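PDB 1C3P: protein (hdlp (histone deacetylase-like protein)), which probably removes acetyl groups from lysine side chains, as a zinc-dependent bacterial relative of the histone deacetylases. Local coordinates for residues E71-Q76 / V95-F100; G102-T107 / C142-P147. One frame throughout, in Å; residues are numbered along the deposited sequence.

Both contacts are built on helix 98-118, one at its start and the other a turn further in, with centres about 13 Å apart. Along the chain, both segments of contact 1 come ahead of those of contact 2. Contact 1 sets the end of helix 63-75 against the entry into helix 98-118, near the surface and about 22 Å from the centre of the chain; contact 2, about 11 Å from that centre, lays the same helix against the lead-in to helix 146-156. They join where the carbonyl oxygen of A98 probably accepts a hydrogen bond from S103 OG, 2.7 Å away. Helix 98-118 thus links a peripheral helix end to the interior of the deacetylase domain.

Contact 1: E71-Q76 / V95-F100; sequences EAERCQ and VSYAMF
The last turn of helix 63-75 runs past the start of helix 98-118, with the CA atoms of E73 and Y97 5.9 Å apart, and Q76, at positive phi, closes the first helix as the C-prime residue of a Schellman motif. E73 carries most of the contact. With CG anti to the backbone N (chi1 180°) and the chain extended beyond it, the carboxylate reaches the first turn of helix 98-118. There F100 N donates to E73 OE1 at 2.8 Å, a bent bond that arrives on the anti side, 32° out of the carboxylate plane; OE2 is bound by T101 OG1, so both oxygens are gripped at the start of the helix. E73 CG lies 3.5 Å from Y97 CD2, with the carboxylate plane turned 42° from the ring. On its other flank E73 CB meets M99 CG at 3.6 Å, and the bent M99 chain continues until its CE touches A72 CB at 3.8 Å. A water, 2.7 Å from both R74 O and Y97 OH, joins the helix end to the phenol at the ring's edge. S96 and M99 form a capping box, S96 OG taking A98 N at 3.0 Å and S96 N giving a weak, 3.6 Å bond to M99 SD. Beyond the contact, F100 packs back on I66, L69 and M70 of helix 63-75, while M99 lies against I88 and Y143, which leads toward helix 146-156.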
# COMPACT_ATOMS: atom_id res chain seq x y z
N GLU A 71 -9.95 22.87 5.02
CA GLU A 71 -10.99 23.58 5.75
C GLU A 71 -11.78 22.61 6.63
O GLU A 71 -12.04 22.89 7.80
CB GLU A 71 -11.95 24.26 4.77
CG GLU A 71 -13.06 25.01 5.45
CD GLU A 71 -12.63 26.37 5.99
OE1 GLU A 71 -13.51 27.15 6.39
OE2 GLU A 71 -11.41 26.65 6.01
N ALA A 72 -12.14 21.46 6.08
CA ALA A 72 -12.89 20.47 6.85
C ALA A 72 -12.11 20.04 8.09
O ALA A 72 -12.67 19.94 9.19
CB ALA A 72 -13.18 19.24 6.00
N GLU A 73 -10.82 19.77 7.93
CA GLU A 73 -10.04 19.33 9.06
C GLU A 73 -9.85 20.36 10.18
O GLU A 73 -10.11 20.06 11.35
CB GLU A 73 -8.66 18.87 8.60
CG GLU A 73 -7.80 18.39 9.74
CD GLU A 73 -6.40 18.04 9.29
OE1 GLU A 73 -6.21 16.94 8.74
OE2 GLU A 73 -5.48 18.87 9.49
N ARG A 74 -9.42 21.57 9.83
CA ARG A 74 -9.17 22.54 10.89
C ARG A 74 -10.42 23.06 11.58
O ARG A 74 -10.37 23.42 12.75
CB ARG A 74 -8.30 23.71 10.38
CG ARG A 74 -8.93 24.62 9.36
CD ARG A 74 -7.93 25.68 8.90
NE ARG A 74 -8.69 26.72 8.22
CZ ARG A 74 -9.27 27.75 8.83
NH1 ARG A 74 -9.17 27.90 10.16
NH2 ARG A 74 -10.03 28.58 8.12
N CYS A 75 -11.53 23.11 10.86
CA CYS A 75 -12.78 23.59 11.46
C CYS A 75 -13.60 22.40 11.96
O CYS A 75 -14.68 22.57 12.55
CB CYS A 75 -13.58 24.40 10.44
SG CYS A 75 -12.79 25.95 9.91
N GLN A 76 -13.07 21.21 11.72
CA GLN A 76 -13.68 19.96 12.14
C GLN A 76 -15.15 19.91 11.72
O GLN A 76 -16.06 19.84 12.54
CB GLN A 76 -13.53 19.82 13.67
CG GLN A 76 -13.57 18.38 14.14
CD GLN A 76 -12.41 17.58 13.59
OE1 GLN A 76 -12.15 17.60 12.39
NE2 GLN A 76 -11.73 16.85 14.46
N VAL A 95 -14.36 12.99 8.93
CA VAL A 95 -13.61 14.18 9.26
C VAL A 95 -12.66 13.77 10.41
O VAL A 95 -13.11 13.18 11.39
CB VAL A 95 -14.55 15.31 9.75
CG1 VAL A 95 -13.74 16.44 10.38
CG2 VAL A 95 -15.35 15.85 8.57
N SER A 96 -11.37 14.05 10.28
CA SER A 96 -10.39 13.75 11.33
C SER A 96 -9.06 14.41 10.95
O SER A 96 -8.92 14.93 9.84
CB SER A 96 -10.14 12.25 11.49
OG SER A 96 -9.16 11.80 10.57
N TYR A 97 -8.07 14.41 11.86
CA TYR A 97 -6.81 15.02 11.48
C TYR A 97 -5.95 14.14 10.58
O TYR A 97 -4.85 14.50 10.18
CB TYR A 97 -6.03 15.49 12.71
CG TYR A 97 -6.67 16.71 13.35
CD1 TYR A 97 -7.68 16.58 14.32
CD2 TYR A 97 -6.34 17.99 12.92
CE1 TYR A 97 -8.33 17.71 14.84
CE2 TYR A 97 -6.98 19.13 13.43
CZ TYR A 97 -7.97 18.98 14.39
OH TYR A 97 -8.60 20.10 14.89
N ALA A 98 -6.46 12.97 10.23
CA ALA A 98 -5.73 12.13 9.31
C ALA A 98 -6.11 12.60 7.91
O ALA A 98 -5.37 12.40 6.97
CB ALA A 98 -6.15 10.66 9.47
N MET A 99 -7.26 13.26 7.79
CA MET A 99 -7.74 13.65 6.46
C MET A 99 -6.83 14.58 5.68
O MET A 99 -6.79 14.52 4.45
CB MET A 99 -9.15 14.24 6.54
CG MET A 99 -9.21 15.71 6.87
SD MET A 99 -10.92 16.10 7.37
CE MET A 99 -11.83 15.69 5.85
N PHE A 100 -6.13 15.47 6.36
CA PHE A 100 -5.20 16.33 5.62
C PHE A 100 -3.79 16.32 6.22
O PHE A 100 -2.82 16.12 5.50
CB PHE A 100 -5.68 17.78 5.56
CG PHE A 100 -4.78 18.65 4.75
CD1 PHE A 100 -4.78 18.57 3.36
CD2 PHE A 100 -3.84 19.47 5.38
CE1 PHE A 100 -3.85 19.29 2.61
CE2 PHE A 100 -2.91 20.20 4.63
CZ PHE A 100 -2.92 20.11 3.24
O HOH W 1 -8.20 22.66 14.17

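Contact 2: G102-T107 / C142-P147. Unlike the reference sequence in segment 142-147: N146 (reference Asp).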
# COMPACT_ATOMS: atom_id res chain seq x y z
N GLY A 102 -2.30 14.14 8.48
CA GLY A 102 -1.73 12.80 8.40
C GLY A 102 -1.54 12.40 6.94
O GLY A 102 -0.51 11.86 6.57
N SER A 103 -2.55 12.67 6.11
CA SER A 103 -2.44 12.33 4.69
C SER A 103 -1.31 13.10 4.02
O SER A 103 -0.55 12.54 3.23
CB SER A 103 -3.76 12.61 3.96
OG SER A 103 -4.77 11.71 4.43
N SER A 104 -1.18 14.39 4.34
CA SER A 104 -0.09 15.17 3.75
C SER A 104 1.29 14.66 4.18
O SER A 104 2.27 14.72 3.44
CB SER A 104 -0.21 16.64 4.15
OG SER A 104 -1.30 17.22 3.46
N LEU A 105 1.36 14.15 5.40
CA LEU A 105 2.62 13.65 5.91
C LEU A 105 3.00 12.35 5.19
O LEU A 105 4.16 12.13 4.85
CB LEU A 105 2.48 13.44 7.42
CG LEU A 105 3.75 13.37 8.25
CD1 LEU A 105 4.54 14.69 8.10
CD2 LEU A 105 3.36 13.12 9.73
N ALA A 106 2.02 11.50 4.95
CA ALA A 106 2.26 10.23 4.26
C ALA A 106 2.67 10.50 2.82
O ALA A 106 3.51 9.79 2.26
CB ALA A 106 0.98 9.36 4.30
N THR A 107 2.08 11.53 2.22
CA THR A 107 2.36 11.88 0.82
C THR A 107 3.73 12.54 0.68
O THR A 107 4.47 12.26 -0.27
CB THR A 107 1.24 12.77 0.28
OG1 THR A 107 0.01 12.03 0.37
CG2 THR A 107 1.50 13.20 -1.18
N CYS A 142 -9.08 6.73 1.78
CA CYS A 142 -8.00 7.59 1.29
C CYS A 142 -8.48 8.98 0.87
O CYS A 142 -9.51 9.11 0.20
CB CYS A 142 -7.31 6.92 0.09
SG CYS A 142 -6.62 5.29 0.45
N TYR A 143 -7.71 10.00 1.26
CA TYR A 143 -8.03 11.39 0.92
C TYR A 143 -7.03 11.96 -0.08
O TYR A 143 -7.40 12.80 -0.90
CB TYR A 143 -8.03 12.30 2.15
CG TYR A 143 -8.87 11.78 3.30
CD1 TYR A 143 -8.36 10.86 4.21
CD2 TYR A 143 -10.19 12.23 3.48
CE1 TYR A 143 -9.13 10.39 5.28
CE2 TYR A 143 -10.97 11.76 4.54
CZ TYR A 143 -10.43 10.85 5.44
OH TYR A 143 -11.17 10.42 6.52
N ILE A 144 -5.78 11.51 -0.02
CA ILE A 144 -4.76 11.98 -0.95
C ILE A 144 -4.12 10.74 -1.56
O ILE A 144 -3.75 9.80 -0.84
CB ILE A 144 -3.71 12.81 -0.21
CG1 ILE A 144 -4.40 14.00 0.47
CG2 ILE A 144 -2.59 13.21 -1.16
CD1 ILE A 144 -3.46 14.95 1.23
N ASN A 145 -3.98 10.72 -2.88
CA ASN A 145 -3.39 9.56 -3.57
C ASN A 145 -1.87 9.78 -3.71
O ASN A 145 -1.43 10.36 -4.70
CB ASN A 145 -4.05 9.41 -4.94
CG ASN A 145 -3.79 8.06 -5.57
OD1 ASN A 145 -2.65 7.63 -5.68
ND2 ASN A 145 -4.86 7.37 -5.96
N ASN A 146 -1.07 9.33 -2.75
CA ASN A 146 0.37 9.60 -2.86
C ASN A 146 0.99 8.86 -4.05
O ASN A 146 1.92 9.36 -4.68
CB ASN A 146 1.09 9.32 -1.53
CG ASN A 146 1.03 7.88 -1.12
OD1 ASN A 146 1.99 7.14 -1.31
ND2 ASN A 146 -0.12 7.45 -0.57
N PRO A 147 0.50 7.65 -4.38
CA PRO A 147 1.13 7.04 -5.56
C PRO A 147 0.98 7.94 -6.82
O PRO A 147 1.92 8.08 -7.61
CB PRO A 147 0.37 5.73 -5.71
CG PRO A 147 0.09 5.36 -4.24
CD PRO A 147 -0.46 6.71 -3.76
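S103 and T107, one turn apart on helix 98-118, meet I144 and N146 in a buried contact, where I144 and N146 pack against small side chains of that helix as the chain enters helix 146-156; no hydrogen bond crosses it. I144 reaches in with two branches. Its CD1 end lies 3.6 Å from S103 CB and 3.8 Å from S104 OG, while CG2, which lies anti to the backbone N, comes to 3.2 Å from T107 OG1, the side chains of T107 and I144 crossing at about a right angle. T107 OG1 is turned back to its own helix and donates to S103 O at 3.0 Å from above the carbonyl plane; T107 N reaches the same oxygen from the opposite face. N146 CB sits 3.5 Å from T107 OG1, with the threonine's CB and CG2 slightly farther off. With an alanine here the hydroxyl and methyl are gone, and S103 O would probably be held less firmly, by the helical N-H without its second donor, with a gap beside I144 CG2. The serine hydroxyls bond within their own helix, S103 OG back to A98 and S104 OG to F100 O, and S103 OG also comes to 3.7 Å from Y143 CD1. Y143 OH donates to P94 O. L57 of helix 54-57 covers S104, T107 and I144. N146 OD1 is bound by T110 OG1 and G129 N. The N146 side chain is about 11 Å from that of D168, a zinc ligand. N145, at the N-cap, takes A148 N on its OD1. Here a helix of the layer around the parallel sheet meets the loop and N-cap that start helix 146-156, in the alpha/beta fold shared by deacetylases and arginases.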